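Local atomic coordinates of Proline/betaine transporter, RALF (Rickettsia prowazekii str. Madrid E, PDB entry 4D7R), a protein that probably acts as a guanine nucleotide exchange factor, an engineered chimera joining the Sec7 domain of a Rickettsia effector to the capping domain of its Legionella relative. Residues I70-K75 with K103-K108; G84-T89 with Q95-S100; D111-L116 with D211-K216. All blocks are in the same frame, centred on the assembly; numbering follows the deposited sequence.

Contact 1. Residues I70-K75 with K103-K108; sequences IFYEEK and KQFDFK
In the all-helical Sec7 domain of the chimera, the last turn of helix 63-73 meets the loop that follows helix 92-103, and the Tyr72 ring is met over one face by Gln104 and at its edge by Phe105. Tyr72 carries its ring anti to the backbone N (chi1 -174°), which swings it out over the loop. The CB of Gln104 lies over one face of this ring in a CH-pi contact, 3.6 Å from the ring centroid, and the amide beyond it is tilted by 29° from the ring plane. At the ring's edge Tyr72 CE1 points into the face of Phe105, standing 3.6 Å above the centre of that ring; the T-shaped pair has centroids 5.0 Å apart and planes at 73°. No direct hydrogen bond joins the segments, but one water links Tyr72 OH to Asp106 N, lying 2.9 Å from that nitrogen. A second water is 2.8 Å from both Glu73 OE2 and Gln104 OE1. Phe101 lies edge-to-face with Phe105, continuing the aromatic cluster, while Glu73 also forms salt bridges with Lys34 and Lys69. The chemistry is thus divided: ring and methylene surfaces make the direct contact, and polar groups at the margin approach one another through water.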
loop_
_atom_site.group_PDB
_atom_site.type_symbol
_atom_site.label_atom_id
_atom_site.label_comp_id
_atom_site.label_asym_id
_atom_site.label_seq_id
_atom_site.Cartn_x
_atom_site.Cartn_y
_atom_site.Cartn_z
ATOM N N ILE A 70 -14.936 -12.712 8.396
ATOM C CA ILE A 70 -15.826 -12.095 7.398
ATOM C C ILE A 70 -15.057 -11.797 6.094
ATOM O O ILE A 70 -15.532 -12.181 5.015
ATOM C CB ILE A 70 -16.561 -10.871 7.995
ATOM C CG1 ILE A 70 -17.535 -11.310 9.118
ATOM C CG2 ILE A 70 -17.267 -10.028 6.918
ATOM C CD1 ILE A 70 -18.330 -10.159 9.796
ATOM N N PHE A 71 -13.845 -11.179 6.198
ATOM C CA PHE A 71 -13.022 -10.845 5.034
ATOM C C PHE A 71 -12.706 -12.087 4.200
ATOM O O PHE A 71 -12.834 -12.068 2.974
ATOM C CB PHE A 71 -11.719 -10.121 5.467
ATOM C CG PHE A 71 -11.780 -8.666 5.908
ATOM C CD1 PHE A 71 -12.993 -7.974 5.944
ATOM C CD2 PHE A 71 -10.612 -7.968 6.217
ATOM C CE1 PHE A 71 -13.037 -6.626 6.326
ATOM C CE2 PHE A 71 -10.660 -6.622 6.596
ATOM C CZ PHE A 71 -11.869 -5.965 6.658
ATOM N N TYR A 72 -12.370 -13.175 4.878
ATOM C CA TYR A 72 -12.001 -14.416 4.226
ATOM C C TYR A 72 -13.196 -15.150 3.607
ATOM O O TYR A 72 -13.159 -15.533 2.426
ATOM C CB TYR A 72 -11.280 -15.315 5.232
ATOM C CG TYR A 72 -10.735 -16.574 4.605
ATOM C CD1 TYR A 72 -9.593 -16.541 3.807
ATOM C CD2 TYR A 72 -11.391 -17.792 4.758
ATOM C CE1 TYR A 72 -9.094 -17.695 3.212
ATOM C CE2 TYR A 72 -10.920 -18.949 4.142
ATOM C CZ TYR A 72 -9.761 -18.895 3.385
ATOM O OH TYR A 72 -9.273 -20.030 2.802
ATOM N N GLU A 73 -14.213 -15.417 4.425
ATOM C CA GLU A 73 -15.417 -16.167 4.006
ATOM C C GLU A 73 -16.315 -15.372 3.069
ATOM O O GLU A 73 -16.974 -15.966 2.222
ATOM C CB GLU A 73 -16.219 -16.600 5.248
ATOM C CG GLU A 73 -15.461 -17.531 6.173
ATOM C CD GLU A 73 -16.237 -18.029 7.381
ATOM O OE1 GLU A 73 -17.269 -17.422 7.738
ATOM O OE2 GLU A 73 -15.760 -18.990 8.021
ATOM N N GLU A 74 -16.379 -14.033 3.225
ATOM C CA GLU A 74 -17.271 -13.238 2.375
ATOM C C GLU A 74 -16.562 -12.519 1.226
ATOM O O GLU A 74 -17.070 -11.518 0.721
ATOM C CB GLU A 74 -18.157 -12.291 3.217
ATOM C CG GLU A 74 -18.990 -13.031 4.251
ATOM C CD GLU A 74 -19.889 -14.105 3.673
ATOM O OE1 GLU A 74 -20.552 -13.832 2.643
ATOM O OE2 GLU A 74 -19.923 -15.222 4.243
ATOM N N LYS A 75 -15.412 -13.064 0.797
ATOM C CA LYS A 75 -14.582 -12.560 -0.307
ATOM C C LYS A 75 -15.452 -12.141 -1.509
ATOM O O LYS A 75 -15.415 -10.988 -1.890
ATOM C CB LYS A 75 -13.560 -13.623 -0.755
ATOM C CG LYS A 75 -12.754 -13.199 -1.978
ATOM C CD LYS A 75 -12.115 -14.394 -2.683
ATOM C CE LYS A 75 -11.395 -13.994 -3.946
ATOM N NZ LYS A 75 -10.596 -15.132 -4.481
ATOM N N LYS A 103 -4.064 -16.315 8.727
ATOM C CA LYS A 103 -4.213 -17.600 9.431
ATOM C C LYS A 103 -5.368 -18.468 8.923
ATOM O O LYS A 103 -5.284 -19.691 9.018
ATOM C CB LYS A 103 -4.226 -17.415 10.954
ATOM C CG LYS A 103 -2.800 -17.357 11.515
ATOM C CD LYS A 103 -2.753 -16.962 12.993
ATOM C CE LYS A 103 -1.356 -17.057 13.580
ATOM N NZ LYS A 103 -0.396 -16.121 12.935
ATOM N N GLN A 104 -6.396 -17.853 8.303
ATOM C CA GLN A 104 -7.540 -18.553 7.704
ATOM C C GLN A 104 -7.085 -19.467 6.534
ATOM O O GLN A 104 -7.732 -20.476 6.234
ATOM C CB GLN A 104 -8.543 -17.526 7.162
ATOM C CG GLN A 104 -9.292 -16.704 8.241
ATOM C CD GLN A 104 -10.531 -17.399 8.749
ATOM O OE1 GLN A 104 -11.009 -18.396 8.186
ATOM N NE2 GLN A 104 -11.052 -16.937 9.873
ATOM N N PHE A 105 -6.002 -19.098 5.855
ATOM C CA PHE A 105 -5.491 -19.897 4.722
ATOM C C PHE A 105 -4.770 -21.146 5.213
ATOM O O PHE A 105 -3.953 -21.076 6.128
ATOM C CB PHE A 105 -4.505 -19.074 3.879
ATOM C CG PHE A 105 -5.105 -17.920 3.117
ATOM C CD1 PHE A 105 -5.400 -16.715 3.760
ATOM C CD2 PHE A 105 -5.351 -18.022 1.752
ATOM C CE1 PHE A 105 -5.930 -15.640 3.050
ATOM C CE2 PHE A 105 -5.894 -16.946 1.046
ATOM C CZ PHE A 105 -6.150 -15.755 1.692
ATOM N N ASP A 106 -5.052 -22.275 4.587
ATOM C CA ASP A 106 -4.365 -23.520 4.900
ATOM C C ASP A 106 -3.267 -23.702 3.828
ATOM O O ASP A 106 -3.571 -23.960 2.668
ATOM C CB ASP A 106 -5.348 -24.703 4.917
ATOM C CG ASP A 106 -4.691 -26.046 5.185
ATOM O OD1 ASP A 106 -3.612 -26.068 5.836
ATOM O OD2 ASP A 106 -5.254 -27.075 4.755
ATOM N N PHE A 107 -2.001 -23.484 4.212
ATOM C CA PHE A 107 -0.870 -23.601 3.295
ATOM C C PHE A 107 -0.036 -24.841 3.629
ATOM O O PHE A 107 1.054 -24.985 3.080
ATOM C CB PHE A 107 0.025 -22.347 3.392
ATOM C CG PHE A 107 -0.574 -21.057 2.876
ATOM C CD1 PHE A 107 -1.429 -21.056 1.776
ATOM C CD2 PHE A 107 -0.230 -19.844 3.441
ATOM C CE1 PHE A 107 -1.970 -19.860 1.289
ATOM C CE2 PHE A 107 -0.747 -18.646 2.933
ATOM C CZ PHE A 107 -1.604 -18.665 1.856
ATOM N N LYS A 108 -0.546 -25.720 4.517
ATOM C CA LYS A 108 0.157 -26.923 4.980
ATOM C C LYS A 108 0.349 -27.891 3.838
ATOM O O LYS A 108 -0.622 -28.284 3.198
ATOM C CB LYS A 108 -0.601 -27.596 6.148
ATOM C CG LYS A 108 -0.669 -26.748 7.426
ATOM C CD LYS A 108 -1.245 -27.509 8.647
ATOM C CE LYS A 108 -2.732 -27.817 8.584
ATOM N NZ LYS A 108 -3.573 -26.590 8.618
HETATM O O HOH W 1 -7.351 -22.541 2.781
HETATM O O HOH W 2 -13.241 -20.013 7.536
#

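Contact 2. Residues G84-T89 with Q95-S100; sequences GDYLGT and QKVLES
Leu87 keeps CG anti to its carbonyl carbon (chi1 -69°) and Val97 turns CG1 anti to its own nitrogen (chi1 167°), which brings the two branched side chains across each other at about a right angle. Leu87 CD2 lies 4.0 Å from Val97 CG1 and also 3.8 Å from Leu98 CA. Tyr86 approaches the same valine with the edge of its ring: CE1 is 3.9 Å from Val97 CB, which lies close to the ring plane, so the rim and not a face of the aromatic group is used. Leu87 also offers its backbone: Leu98 CD2 packs 3.4 Å from Leu87 O. The looser approach of Leu87 CB to Leu98 CD1, 4.3 Å, completes an interface with no hydrogen bond across it. Thr89, just past the helix end, folds back so that OG1 donates to Asp85 O at 2.7 Å, from above the carbonyl plane. Helices 80-88 and 92-103 are joined by a short connection, and here their axes approach to 8.7 Å at 107°, giving a nearly perpendicular helical corner in the Sec7 domain. Phe63 of helix 63-73 touches Tyr86, and Leu135 of helix 129-146 touches both Leu87 and Leu98, so both of these helices pack against the buried corner.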
loop_
_atom_site.group_PDB
_atom_site.type_symbol
_atom_site.label_atom_id
_atom_site.label_comp_id
_atom_site.label_asym_id
_atom_site.label_seq_id
_atom_site.Cartn_x
_atom_site.Cartn_y
_atom_site.Cartn_z
ATOM N N GLY A 84 -8.556 -5.015 0.812
ATOM C CA GLY A 84 -7.114 -4.874 0.596
ATOM C C GLY A 84 -6.553 -3.699 1.376
ATOM O O GLY A 84 -5.531 -3.825 2.070
ATOM N N ASP A 85 -7.254 -2.566 1.301
ATOM C CA ASP A 85 -6.856 -1.348 2.009
ATOM C C ASP A 85 -6.854 -1.524 3.509
ATOM O O ASP A 85 -5.861 -1.164 4.138
ATOM C CB ASP A 85 -7.660 -0.132 1.582
ATOM C CG ASP A 85 -6.966 1.154 1.975
ATOM O OD1 ASP A 85 -5.876 1.434 1.415
ATOM O OD2 ASP A 85 -7.499 1.869 2.863
ATOM N N TYR A 86 -7.924 -2.122 4.090
ATOM C CA TYR A 86 -7.950 -2.355 5.546
ATOM C C TYR A 86 -6.789 -3.260 5.982
ATOM O O TYR A 86 -6.087 -2.935 6.943
ATOM C CB TYR A 86 -9.303 -2.933 6.010
ATOM C CG TYR A 86 -9.453 -2.925 7.512
ATOM C CD1 TYR A 86 -9.012 -4.001 8.283
ATOM C CD2 TYR A 86 -10.029 -1.841 8.169
ATOM C CE1 TYR A 86 -9.121 -3.989 9.671
ATOM C CE2 TYR A 86 -10.173 -1.833 9.556
ATOM C CZ TYR A 86 -9.717 -2.910 10.302
ATOM O OH TYR A 86 -9.856 -2.918 11.672
ATOM N N LEU A 87 -6.583 -4.365 5.265
ATOM C CA LEU A 87 -5.530 -5.348 5.573
ATOM C C LEU A 87 -4.124 -4.759 5.466
ATOM O O LEU A 87 -3.271 -5.084 6.288
ATOM C CB LEU A 87 -5.655 -6.592 4.675
ATOM C CG LEU A 87 -6.895 -7.521 4.916
ATOM C CD1 LEU A 87 -7.000 -8.559 3.809
ATOM C CD2 LEU A 87 -6.844 -8.174 6.302
ATOM N N GLY A 88 -3.904 -3.895 4.472
ATOM C CA GLY A 88 -2.599 -3.289 4.205
ATOM C C GLY A 88 -2.288 -2.024 4.983
ATOM O O GLY A 88 -1.133 -1.612 5.033
ATOM N N THR A 89 -3.298 -1.416 5.642
ATOM C CA THR A 89 -3.121 -0.173 6.403
ATOM C C THR A 89 -2.344 -0.365 7.716
ATOM O O THR A 89 -2.545 -1.362 8.416
ATOM C CB THR A 89 -4.499 0.533 6.590
ATOM O OG1 THR A 89 -4.934 1.056 5.319
ATOM C CG2 THR A 89 -4.467 1.654 7.627
ATOM N N GLN A 95 -3.343 -4.469 11.763
ATOM C CA GLN A 95 -2.229 -5.400 11.914
ATOM C C GLN A 95 -2.708 -6.716 12.530
ATOM O O GLN A 95 -2.289 -7.791 12.089
ATOM C CB GLN A 95 -1.137 -4.749 12.766
ATOM C CG GLN A 95 0.136 -5.561 12.927
ATOM C CD GLN A 95 1.120 -4.854 13.838
ATOM O OE1 GLN A 95 1.355 -3.638 13.742
ATOM N NE2 GLN A 95 1.722 -5.605 14.745
ATOM N N LYS A 96 -3.580 -6.636 13.566
ATOM C CA LYS A 96 -4.129 -7.847 14.188
ATOM C C LYS A 96 -5.055 -8.616 13.254
ATOM O O LYS A 96 -5.007 -9.851 13.224
ATOM C CB LYS A 96 -4.847 -7.528 15.510
ATOM C CG LYS A 96 -3.919 -7.119 16.641
ATOM C CD LYS A 96 -4.723 -6.538 17.818
ATOM C CE LYS A 96 -3.862 -6.325 19.032
ATOM N NZ LYS A 96 -2.907 -5.208 18.831
ATOM N N VAL A 97 -5.914 -7.893 12.517
ATOM C CA VAL A 97 -6.840 -8.453 11.546
ATOM C C VAL A 97 -6.056 -9.154 10.411
ATOM O O VAL A 97 -6.383 -10.275 10.052
ATOM C CB VAL A 97 -7.882 -7.407 11.053
ATOM C CG1 VAL A 97 -8.632 -7.904 9.820
ATOM C CG2 VAL A 97 -8.887 -7.052 12.167
ATOM N N LEU A 98 -4.964 -8.550 9.943
ATOM C CA LEU A 98 -4.155 -9.108 8.861
ATOM C C LEU A 98 -3.551 -10.426 9.286
ATOM O O LEU A 98 -3.675 -11.409 8.553
ATOM C CB LEU A 98 -3.074 -8.108 8.405
ATOM C CG LEU A 98 -2.009 -8.653 7.397
ATOM C CD1 LEU A 98 -2.668 -9.266 6.163
ATOM C CD2 LEU A 98 -1.016 -7.535 6.974
ATOM N N GLU A 99 -2.991 -10.470 10.531
ATOM C CA GLU A 99 -2.438 -11.699 11.076
ATOM C C GLU A 99 -3.503 -12.806 11.157
ATOM O O GLU A 99 -3.244 -13.916 10.691
ATOM C CB GLU A 99 -1.771 -11.454 12.433
ATOM C CG GLU A 99 -0.990 -12.679 12.868
ATOM C CD GLU A 99 -0.301 -12.630 14.216
ATOM O OE1 GLU A 99 -0.181 -11.531 14.803
ATOM O OE2 GLU A 99 0.144 -13.707 14.675
ATOM N N SER A 100 -4.719 -12.480 11.658
ATOM C CA SER A 100 -5.828 -13.427 11.760
ATOM C C SER A 100 -6.348 -13.850 10.355
ATOM O O SER A 100 -6.721 -15.021 10.142
ATOM C CB SER A 100 -6.944 -12.829 12.614
ATOM O OG SER A 100 -7.956 -13.780 12.910
#

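Contact 3. Residues D111-L116 with D211-K216; sequences DYLESL and DEIEAK
Apolar packing between Leu113 and the pair Glu212 and Ile213 forms the centre of this contact, which brings the first turn of helix 112-121 against the last turn of helix 203-215 in the Sec7 domain. A chi1 of -174° sets Leu113 CG opposite its own nitrogen and extends both methyl groups to the other helix. Its CD2 lies 3.6 Å from Glu212 CB and 3.7 Å from Ile213 CG1, while CD1 is 3.8 Å from Ile213 CD1. The glutamate therefore contributes its methylene carbon, and its bent chain takes the carboxylate away from the leucine. Thr165 of helix 155-173 also touches Leu113. The electrostatic component is weaker: Glu114 OE2 and Lys216 NZ are 4.1 Å apart, beyond a salt bridge, and their chains cross at about a right angle. No hydrogen bond crosses between the two segments. Asp111 is the N-cap of its helix, its OD2 accepting from Glu114 N at 3.0 Å on the anti side of the carboxylate. The carbonyl oxygen of Asp111 takes two donors, Ser115 N and Ser115 OG, from opposite faces of its plane. Just beyond the segment, Arg117 NH2 of helix 112-121 donates to Lys216 O. Within the two segments, then, aliphatic carbons make the direct contact; the Arg117 bond adds a polar tie, and the nearby opposite charges probably a mild attraction at the exposed margin.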
loop_
_atom_site.group_PDB
_atom_site.type_symbol
_atom_site.label_atom_id
_atom_site.label_comp_id
_atom_site.label_asym_id
_atom_site.label_seq_id
_atom_site.Cartn_x
_atom_site.Cartn_y
_atom_site.Cartn_z
ATOM N N ASP A 111 1.890 -26.146 -2.356
ATOM C CA ASP A 111 2.896 -25.637 -3.279
ATOM C C ASP A 111 3.049 -24.150 -2.951
ATOM O O ASP A 111 2.034 -23.452 -2.810
ATOM C CB ASP A 111 2.405 -25.791 -4.728
ATOM C CG ASP A 111 3.376 -25.198 -5.738
ATOM O OD1 ASP A 111 4.486 -25.754 -5.890
ATOM O OD2 ASP A 111 3.065 -24.128 -6.300
ATOM N N TYR A 112 4.308 -23.690 -2.821
ATOM C CA TYR A 112 4.621 -22.314 -2.475
ATOM C C TYR A 112 3.990 -21.308 -3.434
ATOM O O TYR A 112 3.268 -20.415 -2.984
ATOM C CB TYR A 112 6.137 -22.087 -2.404
ATOM C CG TYR A 112 6.489 -20.649 -2.103
ATOM C CD1 TYR A 112 6.471 -20.169 -0.800
ATOM C CD2 TYR A 112 6.811 -19.758 -3.127
ATOM C CE1 TYR A 112 6.825 -18.859 -0.511
ATOM C CE2 TYR A 112 7.130 -18.434 -2.853
ATOM C CZ TYR A 112 7.146 -17.994 -1.542
ATOM O OH TYR A 112 7.452 -16.703 -1.254
ATOM N N LEU A 113 4.251 -21.454 -4.707
ATOM C CA LEU A 113 3.740 -20.485 -5.638
ATOM C C LEU A 113 2.180 -20.467 -5.746
ATOM O O LEU A 113 1.574 -19.438 -5.839
ATOM C CB LEU A 113 4.365 -20.683 -6.994
ATOM C CG LEU A 113 4.006 -19.649 -7.998
ATOM C CD1 LEU A 113 4.523 -18.301 -7.546
ATOM C CD2 LEU A 113 4.659 -20.006 -9.306
ATOM N N GLU A 114 1.575 -21.631 -5.717
ATOM C CA GLU A 114 0.115 -21.719 -5.734
ATOM C C GLU A 114 -0.461 -20.986 -4.526
ATOM O O GLU A 114 -1.435 -20.245 -4.656
ATOM C CB GLU A 114 -0.329 -23.190 -5.753
ATOM C CG GLU A 114 -0.546 -23.699 -7.172
ATOM C CD GLU A 114 -1.850 -23.272 -7.824
ATOM O OE1 GLU A 114 -2.898 -23.878 -7.497
ATOM O OE2 GLU A 114 -1.832 -22.334 -8.656
ATOM N N SER A 115 0.179 -21.153 -3.372
ATOM C CA SER A 115 -0.219 -20.485 -2.126
ATOM C C SER A 115 -0.097 -18.958 -2.282
ATOM O O SER A 115 -1.022 -18.233 -1.914
ATOM C CB SER A 115 0.653 -20.974 -0.982
ATOM O OG SER A 115 0.367 -22.335 -0.716
ATOM N N LEU A 116 1.027 -18.476 -2.863
ATOM C CA LEU A 116 1.226 -17.024 -3.071
ATOM C C LEU A 116 0.199 -16.426 -4.031
ATOM O O LEU A 116 -0.415 -15.398 -3.704
ATOM C CB LEU A 116 2.681 -16.724 -3.482
ATOM C CG LEU A 116 3.082 -15.251 -3.815
ATOM C CD1 LEU A 116 2.808 -14.301 -2.634
ATOM C CD2 LEU A 116 4.530 -15.164 -4.123
ATOM N N ASP A 211 9.952 -21.681 -13.510
ATOM C CA ASP A 211 9.209 -22.202 -14.671
ATOM C C ASP A 211 7.736 -21.825 -14.686
ATOM O O ASP A 211 7.211 -21.446 -15.737
ATOM C CB ASP A 211 9.348 -23.740 -14.785
ATOM C CG ASP A 211 10.728 -24.282 -15.098
ATOM O OD1 ASP A 211 11.606 -23.490 -15.505
ATOM O OD2 ASP A 211 10.918 -25.512 -14.981
ATOM N N GLU A 212 7.059 -21.937 -13.525
ATOM C CA GLU A 212 5.640 -21.633 -13.424
ATOM C C GLU A 212 5.360 -20.147 -13.617
ATOM O O GLU A 212 4.412 -19.820 -14.315
ATOM C CB GLU A 212 5.017 -22.160 -12.130
ATOM C CG GLU A 212 4.961 -23.685 -12.052
ATOM C CD GLU A 212 4.183 -24.395 -13.145
ATOM O OE1 GLU A 212 3.029 -23.991 -13.421
ATOM O OE2 GLU A 212 4.725 -25.368 -13.714
ATOM N N ILE A 213 6.180 -19.294 -13.050
ATOM C CA ILE A 213 6.019 -17.883 -13.216
ATOM C C ILE A 213 6.258 -17.510 -14.680
ATOM O O ILE A 213 5.572 -16.704 -15.205
ATOM C CB ILE A 213 6.955 -17.118 -12.286
ATOM C CG1 ILE A 213 6.399 -17.187 -10.897
ATOM C CG2 ILE A 213 7.063 -15.649 -12.691
ATOM C CD1 ILE A 213 5.097 -16.426 -10.770
ATOM N N GLU A 214 7.286 -18.056 -15.276
ATOM C CA GLU A 214 7.557 -17.853 -16.698
ATOM C C GLU A 214 6.323 -18.222 -17.535
ATOM O O GLU A 214 5.899 -17.427 -18.379
ATOM C CB GLU A 214 8.792 -18.642 -17.139
ATOM C CG GLU A 214 9.077 -18.574 -18.630
ATOM C CD GLU A 214 10.276 -19.403 -19.021
ATOM O OE1 GLU A 214 10.228 -20.642 -18.847
ATOM O OE2 GLU A 214 11.282 -18.809 -19.465
ATOM N N ALA A 215 5.730 -19.402 -17.274
ATOM C CA ALA A 215 4.575 -19.898 -18.025
ATOM C C ALA A 215 3.275 -19.168 -17.736
ATOM O O ALA A 215 2.402 -19.096 -18.609
ATOM C CB ALA A 215 4.402 -21.385 -17.784
ATOM N N LYS A 216 3.120 -18.645 -16.508
ATOM C CA LYS A 216 1.888 -17.989 -16.117
ATOM C C LYS A 216 2.194 -16.813 -15.189
ATOM O O LYS A 216 2.564 -17.049 -14.032
ATOM C CB LYS A 216 0.971 -19.017 -15.435
ATOM C CG LYS A 216 -0.507 -18.632 -15.381
ATOM C CD LYS A 216 -1.183 -19.073 -14.071
ATOM C CE LYS A 216 -1.218 -20.575 -13.844
ATOM N NZ LYS A 216 -1.798 -20.931 -12.521
#

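In the fold
All three contacts belong to the Sec7 part of the chimera, and none joins it to the capping domain. Contact 2 is nested along the chain inside the loop closed by contact 1, and their centres lie 12 Å apart. Phe71 joins them: its CE2 is 3.5 Å from Tyr86 CD1, and its CD2 is 3.8 Å from Leu87 CD2. Contact 3 follows in series, with its centre 20 Å from that of contact 1, yet the two touch where Phe107 CD1 meets Ser115 OG at 3.3 Å. Contacts 2 and 3 remain apart, about 12 Å between nearest atoms, although helices 92-103 and 112-121 are consecutive.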